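Aspartate aminotransferase, cytoplasmic (Schizosaccharomyces pombe 972h-, PDB 6JPK) catalyses the reversible transfer of an amino group between L-aspartate and 2-oxoglutarate, giving oxaloacetate and L-glutamate, with pyridoxal 5'-phosphate as cofactor. Local coordinates at residues Ser172-Ala177 and Ser181-His186; Ser204-Leu209 and Ser234-Glu239; Ala221-Gly224 and Asp229-Arg232. The protein carries 1 engineered substitution. One frame throughout, in Å; residues are numbered along the deposited sequence.

The three contacts lie in the large, cofactor-binding domain of this aminotransferase, on or beside its central, mostly parallel mixed sheet; contact 1 closes before the other two open. It packs the end of helix 167-176 on strand 182-186. The chain then enters helix 199-211, which contact 2 joins to helix 235-241; the centres of contacts 1 and 2 lie about 12 Å apart, and they touch where Ile174 and Phe183 meet Leu209. Contact 3 is nested within the loop closed by contact 2, linking the loop after strand 215-220 to helix 230-233, with its centre about 16 Å from that of contact 2. The series thus runs from peripheral layer packing toward Lys255, which, as in relatives, probably carries the cofactor.

Contact 1. Residues Ser172-Ala177 and Ser181-His186; sequences STIKSA and SIFLLH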
loop_
_atom_site.group_PDB
_atom_site.type_symbol
_atom_site.label_atom_id
_atom_site.label_comp_id
_atom_site.label_asym_id
_atom_site.label_seq_id
_atom_site.Cartn_x
_atom_site.Cartn_y
_atom_site.Cartn_z
ATOM N N SER A 172 20.012 -15.989 -26.230
ATOM C CA SER A 172 19.544 -15.819 -27.595
ATOM C C SER A 172 18.383 -14.835 -27.653
ATOM O O SER A 172 18.311 -14.002 -28.566
ATOM C CB SER A 172 19.161 -17.186 -28.169
ATOM O OG SER A 172 18.527 -17.037 -29.416
ATOM N N THR A 173 17.480 -14.898 -26.671
ATOM C CA THR A 173 16.378 -13.940 -26.607
ATOM C C THR A 173 16.891 -12.524 -26.359
ATOM O O THR A 173 16.395 -11.566 -26.964
ATOM C CB THR A 173 15.374 -14.363 -25.528
ATOM O OG1 THR A 173 14.786 -15.615 -25.902
ATOM C CG2 THR A 173 14.249 -13.331 -25.371
ATOM N N ILE A 174 17.893 -12.368 -25.492
ATOM C CA ILE A 174 18.453 -11.037 -25.263
ATOM C C ILE A 174 18.976 -10.446 -26.568
ATOM O O ILE A 174 18.718 -9.281 -26.884
ATOM C CB ILE A 174 19.554 -11.084 -24.189
ATOM C CG1 ILE A 174 18.946 -11.392 -22.816
ATOM C CG2 ILE A 174 20.333 -9.749 -24.177
ATOM C CD1 ILE A 174 19.968 -11.721 -21.740
ATOM N N LYS A 175 19.693 -11.244 -27.360
ATOM C CA LYS A 175 20.294 -10.699 -28.570
ATOM C C LYS A 175 19.252 -10.366 -29.634
ATOM O O LYS A 175 19.446 -9.418 -30.400
ATOM C CB LYS A 175 21.325 -11.674 -29.134
ATOM C CG LYS A 175 22.496 -11.950 -28.211
ATOM C CD LYS A 175 23.322 -13.108 -28.771
ATOM C CE LYS A 175 24.661 -13.231 -28.065
ATOM N NZ LYS A 175 25.306 -14.545 -28.326
ATOM N N SER A 176 18.148 -11.111 -29.704
ATOM C CA SER A 176 17.181 -10.893 -30.778
ATOM C C SER A 176 16.070 -9.920 -30.401
ATOM O O SER A 176 15.354 -9.453 -31.287
ATOM C CB SER A 176 16.562 -12.232 -31.212
ATOM O OG SER A 176 15.852 -12.809 -30.129
ATOM N N ALA A 177 15.895 -9.617 -29.119
ATOM C CA ALA A 177 14.860 -8.681 -28.717
ATOM C C ALA A 177 15.177 -7.295 -29.270
ATOM O O ALA A 177 16.347 -6.929 -29.402
ATOM C CB ALA A 177 14.739 -8.623 -27.189
ATOM N N SER A 181 14.586 -2.942 -25.231
ATOM C CA SER A 181 13.550 -3.653 -24.496
ATOM C C SER A 181 13.861 -3.628 -22.997
ATOM O O SER A 181 14.987 -3.369 -22.573
ATOM C CB SER A 181 13.431 -5.102 -24.978
ATOM O OG SER A 181 13.090 -5.158 -26.352
ATOM N N ILE A 182 12.838 -3.886 -22.197
ATOM C CA ILE A 182 12.958 -3.902 -20.745
ATOM C C ILE A 182 13.128 -5.344 -20.302
ATOM O O ILE A 182 12.345 -6.214 -20.706
ATOM C CB ILE A 182 11.718 -3.281 -20.087
ATOM C CG1 ILE A 182 11.454 -1.890 -20.659
ATOM C CG2 ILE A 182 11.862 -3.285 -18.569
ATOM C CD1 ILE A 182 9.974 -1.547 -20.714
ATOM N N PHE A 183 14.141 -5.610 -19.475
ATOM C CA PHE A 183 14.397 -6.961 -18.992
ATOM C C PHE A 183 14.284 -6.976 -17.477
ATOM O O PHE A 183 14.975 -6.212 -16.785
ATOM C CB PHE A 183 15.761 -7.487 -19.454
ATOM C CG PHE A 183 15.701 -8.195 -20.779
ATOM C CD1 PHE A 183 15.648 -7.471 -21.963
ATOM C CD2 PHE A 183 15.664 -9.576 -20.843
ATOM C CE1 PHE A 183 15.557 -8.106 -23.186
ATOM C CE2 PHE A 183 15.580 -10.229 -22.069
ATOM C CZ PHE A 183 15.528 -9.490 -23.244
ATOM N N LEU A 184 13.403 -7.843 -16.975
ATOM C CA LEU A 184 13.144 -8.006 -15.548
ATOM C C LEU A 184 13.975 -9.193 -15.075
ATOM O O LEU A 184 13.689 -10.340 -15.435
ATOM C CB LEU A 184 11.655 -8.235 -15.300
ATOM C CG LEU A 184 10.979 -7.606 -14.083
ATOM C CD1 LEU A 184 9.630 -8.283 -13.827
ATOM C CD2 LEU A 184 11.860 -7.638 -12.837
ATOM N N LEU A 185 15.007 -8.918 -14.287
ATOM C CA LEU A 185 15.984 -9.914 -13.868
ATOM C C LEU A 185 15.831 -10.217 -12.386
ATOM O O LEU A 185 15.601 -9.309 -11.580
ATOM C CB LEU A 185 17.406 -9.415 -14.136
ATOM C CG LEU A 185 17.683 -8.983 -15.583
ATOM C CD1 LEU A 185 19.085 -8.406 -15.720
ATOM C CD2 LEU A 185 17.477 -10.158 -16.558
ATOM N N HIS A 186 15.967 -11.494 -12.028
ATOM C CA HIS A 186 15.977 -11.924 -10.633
ATOM C C HIS A 186 17.413 -11.837 -10.126
ATOM O O HIS A 186 18.303 -12.490 -10.682
ATOM C CB HIS A 186 15.460 -13.357 -10.490
ATOM C CG HIS A 186 14.059 -13.571 -10.989
ATOM N ND1 HIS A 186 13.062 -14.099 -10.193
ATOM C CD2 HIS A 186 13.498 -13.362 -12.206
ATOM C CE1 HIS A 186 11.942 -14.185 -10.896
ATOM N NE2 HIS A 186 12.179 -13.739 -12.118
#
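Thr173 begins the meeting of helix 167-176 with strand 182-186, a helix packed on the parallel part of the large-domain sheet and joined to it by a short turn. Its carbonyl O lies near the plane of the Phe183 ring, at the edge by CZ, and is already taken by the backbone N of Ala177 at 2.9 Å. One residue on, Ile174 supplies the tightest touch: CG1 comes within 3.6 Å of Phe183 CE2, meeting the ring obliquely. With chi1 at -69°, Ile174 CG1 lies opposite its own carbonyl carbon, and CG2 is left to meet the backbone of Ser208 and Leu209 on helix 199-211. Ala177, where the helical backbone ends, brings its methyl to the ring edge, CB standing 4.1 Å from Phe183 CZ.

Phe183 points from the strand at the helix and fills the angle between Ile174 and Ala177, while Tyr132 of strand 131-135 stacks on it and Leu209 packs against it. Were Phe183 replaced by a residue as small as alanine, a gap would probably open between helix and strand, leaving Ile174 CG1 and the Ala177 methyl without the ring they pack on across the contact. No hydrogen bond crosses between the segments. Ser181 ends the contact: its OG is hydrogen-bonded to the carbonyl O of Pro178 in the turn and lies 3.9 Å from Ala177 CB.

Contact 2. Residues Ser204-Leu209 and Ser234-Glu239; sequences SIFESL and SWALNE
Phe206 reaches from helix 199-211 toward helix 235-241 and meets it at Ala236 and Glu239, one turn apart. Its ring carries the helix-helix contact: CZ lies 3.5 Å from the carbonyl O of Ala236 and 4.2 Å from the Ala236 methyl CB, while CE2 approaches Glu239 CB at 3.9 Å. Both the carbonyl oxygen and the glutamate methylene come to the ring obliquely.

The side chains of Phe206 and Glu239 cross at about a right angle, yet the ring and carboxylate planes are nearly parallel, 14° apart. Glu239 offers the ring its aliphatic root alone. With CG anti to the backbone N (chi1 -162°) and a bend at chi2 of 67°, the chain leads its carboxylate off the phenyl group, and OE2 forms a salt bridge with Lys242. The same CB also lies over one face of the Trp235 ring, 3.9 Å above its plane and offset toward the rim, so that this methylene touches two aromatic side chains on different but not opposite sides. Trp202 and Phe240 also meet the Phe206 ring, Phe240 edge-to-face, and Phe218 adds another aromatic neighbour.

The two helices exchange no hydrogen bond within these segments. Cohesion is therefore largely a matter of shape and dispersion, with the ring also resting against the Ala236 oxygen, the charge of Glu239 turned to its lysine partner and its hydrocarbon part packed on Phe206 and Trp235.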
loop_
_atom_site.group_PDB
_atom_site.type_symbol
_atom_site.label_atom_id
_atom_site.label_comp_id
_atom_site.label_asym_id
_atom_site.label_seq_id
_atom_site.Cartn_x
_atom_site.Cartn_y
_atom_site.Cartn_z
ATOM N N SER A 204 28.272 -12.716 -19.197
ATOM C CA SER A 204 27.844 -12.813 -20.589
ATOM C C SER A 204 26.435 -12.249 -20.781
ATOM O O SER A 204 26.149 -11.613 -21.803
ATOM C CB SER A 204 27.930 -14.271 -21.032
ATOM O OG SER A 204 27.239 -14.487 -22.246
ATOM N N ILE A 205 25.542 -12.463 -19.811
ATOM C CA ILE A 205 24.208 -11.868 -19.876
ATOM C C ILE A 205 24.301 -10.341 -19.888
ATOM O O ILE A 205 23.639 -9.666 -20.689
ATOM C CB ILE A 205 23.336 -12.373 -18.711
ATOM C CG1 ILE A 205 22.928 -13.828 -18.928
ATOM C CG2 ILE A 205 22.087 -11.507 -18.547
ATOM C CD1 ILE A 205 22.368 -14.479 -17.664
ATOM N N PHE A 206 25.121 -9.773 -18.998
ATOM C CA PHE A 206 25.269 -8.317 -18.952
ATOM C C PHE A 206 25.827 -7.776 -20.259
ATOM O O PHE A 206 25.364 -6.745 -20.762
ATOM C CB PHE A 206 26.175 -7.904 -17.786
ATOM C CG PHE A 206 25.579 -8.158 -16.429
ATOM C CD1 PHE A 206 24.204 -8.151 -16.250
ATOM C CD2 PHE A 206 26.399 -8.410 -15.334
ATOM C CE1 PHE A 206 23.655 -8.377 -14.999
ATOM C CE2 PHE A 206 25.856 -8.638 -14.076
ATOM C CZ PHE A 206 24.483 -8.622 -13.910
ATOM N N GLU A 207 26.818 -8.466 -20.831
ATOM C CA GLU A 207 27.413 -8.020 -22.090
ATOM C C GLU A 207 26.362 -7.898 -23.191
ATOM O O GLU A 207 26.333 -6.911 -23.936
ATOM C CB GLU A 207 28.524 -8.985 -22.520
ATOM C CG GLU A 207 29.181 -8.611 -23.845
ATOM C CD GLU A 207 29.205 -9.762 -24.852
ATOM O OE1 GLU A 207 29.506 -10.910 -24.443
ATOM O OE2 GLU A 207 28.916 -9.516 -26.052
ATOM N N SER A 208 25.500 -8.905 -23.327
ATOM C CA SER A 208 24.507 -8.862 -24.395
ATOM C C SER A 208 23.403 -7.850 -24.097
ATOM O O SER A 208 22.901 -7.193 -25.019
ATOM C CB SER A 208 23.926 -10.253 -24.621
ATOM O OG SER A 208 24.901 -11.111 -25.192
ATOM N N LEU A 209 23.010 -7.706 -22.819
ATOM C CA LEU A 209 22.040 -6.673 -22.458
ATOM C C LEU A 209 22.544 -5.282 -22.831
ATOM O O LEU A 209 21.780 -4.455 -23.338
ATOM C CB LEU A 209 21.720 -6.731 -20.958
ATOM C CG LEU A 209 20.863 -7.877 -20.409
ATOM C CD1 LEU A 209 21.031 -7.968 -18.886
ATOM C CD2 LEU A 209 19.392 -7.683 -20.759
ATOM N N SER A 234 23.687 -9.862 -3.332
ATOM C CA SER A 234 23.588 -8.658 -4.150
ATOM C C SER A 234 24.697 -8.561 -5.200
ATOM O O SER A 234 24.861 -7.500 -5.816
ATOM C CB SER A 234 23.603 -7.404 -3.261
ATOM O OG SER A 234 24.864 -7.243 -2.614
ATOM N N TRP A 235 25.439 -9.647 -5.431
ATOM C CA TRP A 235 26.595 -9.598 -6.328
ATOM C C TRP A 235 26.218 -9.123 -7.730
ATOM O O TRP A 235 26.934 -8.312 -8.331
ATOM C CB TRP A 235 27.272 -10.978 -6.411
ATOM C CG TRP A 235 28.441 -10.951 -7.366
ATOM C CD1 TRP A 235 29.733 -10.630 -7.069
ATOM C CD2 TRP A 235 28.403 -11.193 -8.783
ATOM N NE1 TRP A 235 30.511 -10.684 -8.211
ATOM C CE2 TRP A 235 29.715 -11.031 -9.273
ATOM C CE3 TRP A 235 27.385 -11.549 -9.680
ATOM C CZ2 TRP A 235 30.040 -11.196 -10.632
ATOM C CZ3 TRP A 235 27.711 -11.717 -11.033
ATOM C CH2 TRP A 235 29.031 -11.543 -11.489
ATOM N N ALA A 236 25.107 -9.629 -8.277
ATOM C CA ALA A 236 24.734 -9.287 -9.648
ATOM C C ALA A 236 24.418 -7.805 -9.787
ATOM O O ALA A 236 24.811 -7.175 -10.776
ATOM C CB ALA A 236 23.540 -10.136 -10.101
ATOM N N LEU A 237 23.690 -7.241 -8.811
ATOM C CA LEU A 237 23.426 -5.808 -8.757
ATOM C C LEU A 237 24.705 -4.997 -8.811
ATOM O O LEU A 237 24.814 -4.025 -9.567
ATOM C CB LEU A 237 22.694 -5.453 -7.464
ATOM C CG LEU A 237 21.207 -5.214 -7.487
ATOM C CD1 LEU A 237 20.534 -6.471 -7.986
ATOM C CD2 LEU A 237 20.774 -4.862 -6.071
ATOM N N ASN A 238 25.661 -5.345 -7.954
ATOM C CA ASN A 238 26.873 -4.550 -7.851
ATOM C C ASN A 238 27.782 -4.763 -9.048
ATOM O O ASN A 238 28.546 -3.861 -9.415
ATOM C CB ASN A 238 27.578 -4.868 -6.535
ATOM C CG ASN A 238 26.870 -4.219 -5.353
ATOM O OD1 ASN A 238 26.995 -3.014 -5.125
ATOM N ND2 ASN A 238 26.089 -4.996 -4.635
ATOM N N GLU A 239 27.711 -5.933 -9.675
ATOM C CA GLU A 239 28.475 -6.118 -10.905
ATOM C C GLU A 239 27.938 -5.220 -12.010
ATOM O O GLU A 239 28.713 -4.618 -12.768
ATOM C CB GLU A 239 28.441 -7.583 -11.334
ATOM C CG GLU A 239 29.534 -7.952 -12.332
ATOM C CD GLU A 239 30.950 -7.877 -11.733
ATOM O OE1 GLU A 239 31.111 -7.817 -10.480
ATOM O OE2 GLU A 239 31.910 -7.881 -12.526
#

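Contact 3. Residues Ala221-Gly224 and Asp229-Arg232; sequences AYQG and DLNR
The loop after strand 215-220, whose Gly224 lies about 9 Å from the side chain of Lys255, the residue that probably bears the cofactor as in relatives, is tied here to the first turn of helix 230-233. Gln223 makes the tie: its NE2 donates to the carbonyl O of Leu230 at 3.0 Å, almost straight at 169°. The acceptor lies in the Gln223 amide plane, but the donor stands above the plane of the Leu230 carbonyl, 54° out of it. With CG anti to the backbone N (chi1 -174°) and the chain extended beyond, the Gln223 amide is carried across the leucine side chain at about a right angle. NE2 also bonds to the carbonyl O of Val86 on helix 77-87.

Beside this bond the packing is apolar. Leu230 CD2 rests 3.8 Å from Gln223 CG and 3.7 Å from Gly224 CA. Gly224 has positive phi, and a CB there would collide with that same methyl, so the close approach depends on the missing side chain. Helix 310-340 packs on Leu230 through Phe313, Trp316 and Leu320.

Asp229 is the N-cap of the helix, its OD1 accepting from Arg232 N at 3.1 Å from above the carboxylate plane. Arg232 NH2 stands 3.4 Å from Asp229 OD2, a pairing of charges without a directed N-H. One Gln223 amide thus links the loop to two helices, its nitrogen serving the backbone carbonyls of Leu230 and Val86.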
loop_
_atom_site.group_PDB
_atom_site.type_symbol
_atom_site.label_atom_id
_atom_site.label_comp_id
_atom_site.label_asym_id
_atom_site.label_seq_id
_atom_site.Cartn_x
_atom_site.Cartn_y
_atom_site.Cartn_z
ATOM N N ALA A 221 14.228 -9.913 -3.984
ATOM C CA ALA A 221 13.333 -10.235 -2.885
ATOM C C ALA A 221 13.967 -11.121 -1.819
ATOM O O ALA A 221 13.339 -11.341 -0.779
ATOM C CB ALA A 221 12.075 -10.923 -3.427
ATOM N N TYR A 222 15.184 -11.648 -2.038
ATOM C CA TYR A 222 15.728 -12.635 -1.106
ATOM C C TYR A 222 17.169 -12.332 -0.700
ATOM O O TYR A 222 17.930 -13.253 -0.399
ATOM C CB TYR A 222 15.632 -14.048 -1.690
ATOM C CG TYR A 222 14.252 -14.370 -2.209
ATOM C CD1 TYR A 222 13.225 -14.674 -1.336
ATOM C CD2 TYR A 222 13.972 -14.325 -3.572
ATOM C CE1 TYR A 222 11.954 -14.946 -1.795
ATOM C CE2 TYR A 222 12.700 -14.601 -4.048
ATOM C CZ TYR A 222 11.693 -14.907 -3.148
ATOM O OH TYR A 222 10.422 -15.175 -3.593
ATOM N N GLN A 223 17.565 -11.063 -0.652
ATOM C CA GLN A 223 18.950 -10.760 -0.292
ATOM C C GLN A 223 19.246 -11.212 1.137
ATOM O O GLN A 223 18.538 -10.836 2.077
ATOM C CB GLN A 223 19.251 -9.263 -0.426
ATOM C CG GLN A 223 20.745 -8.968 -0.186
ATOM C CD GLN A 223 21.079 -7.489 -0.014
ATOM O OE1 GLN A 223 20.200 -6.659 0.196
ATOM N NE2 GLN A 223 22.370 -7.164 -0.071
ATOM N N GLY A 224 20.317 -11.998 1.298
ATOM C CA GLY A 224 20.720 -12.506 2.604
ATOM C C GLY A 224 19.950 -13.761 2.981
ATOM O O GLY A 224 20.502 -14.705 3.557
ATOM N N ASP A 229 24.535 -14.562 3.175
ATOM C CA ASP A 229 25.626 -13.626 2.906
ATOM C C ASP A 229 25.027 -12.498 2.076
ATOM O O ASP A 229 24.648 -12.717 0.922
ATOM C CB ASP A 229 26.762 -14.337 2.158
ATOM C CG ASP A 229 28.001 -13.461 1.941
ATOM O OD1 ASP A 229 27.882 -12.242 1.700
ATOM O OD2 ASP A 229 29.117 -14.018 1.997
ATOM N N LEU A 230 24.939 -11.297 2.659
ATOM C CA LEU A 230 24.239 -10.191 2.008
ATOM C C LEU A 230 24.945 -9.736 0.732
ATOM O O LEU A 230 24.295 -9.481 -0.285
ATOM C CB LEU A 230 24.100 -9.021 2.977
ATOM C CG LEU A 230 23.075 -9.217 4.085
ATOM C CD1 LEU A 230 23.334 -8.229 5.215
ATOM C CD2 LEU A 230 21.673 -9.060 3.538
ATOM N N ASN A 231 26.274 -9.581 0.780
ATOM C CA ASN A 231 27.006 -9.104 -0.395
ATOM C C ASN A 231 27.048 -10.150 -1.504
ATOM O O ASN A 231 27.028 -9.789 -2.686
ATOM C CB ASN A 231 28.431 -8.686 -0.011
ATOM C CG ASN A 231 28.451 -7.434 0.843
ATOM O OD1 ASN A 231 27.427 -6.775 1.018
ATOM N ND2 ASN A 231 29.611 -7.104 1.384
ATOM N N ARG A 232 27.113 -11.442 -1.153
ATOM C CA ARG A 232 27.006 -12.490 -2.168
ATOM C C ARG A 232 25.664 -12.421 -2.884
ATOM O O ARG A 232 25.594 -12.573 -4.108
ATOM C CB ARG A 232 27.187 -13.868 -1.529
ATOM C CG ARG A 232 27.083 -15.044 -2.499
ATOM C CD ARG A 232 27.215 -16.372 -1.742
ATOM N NE ARG A 232 28.414 -16.384 -0.904
ATOM C CZ ARG A 232 28.609 -17.192 0.139
ATOM N NH1 ARG A 232 27.676 -18.071 0.497
ATOM N NH2 ARG A 232 29.741 -17.111 0.833
#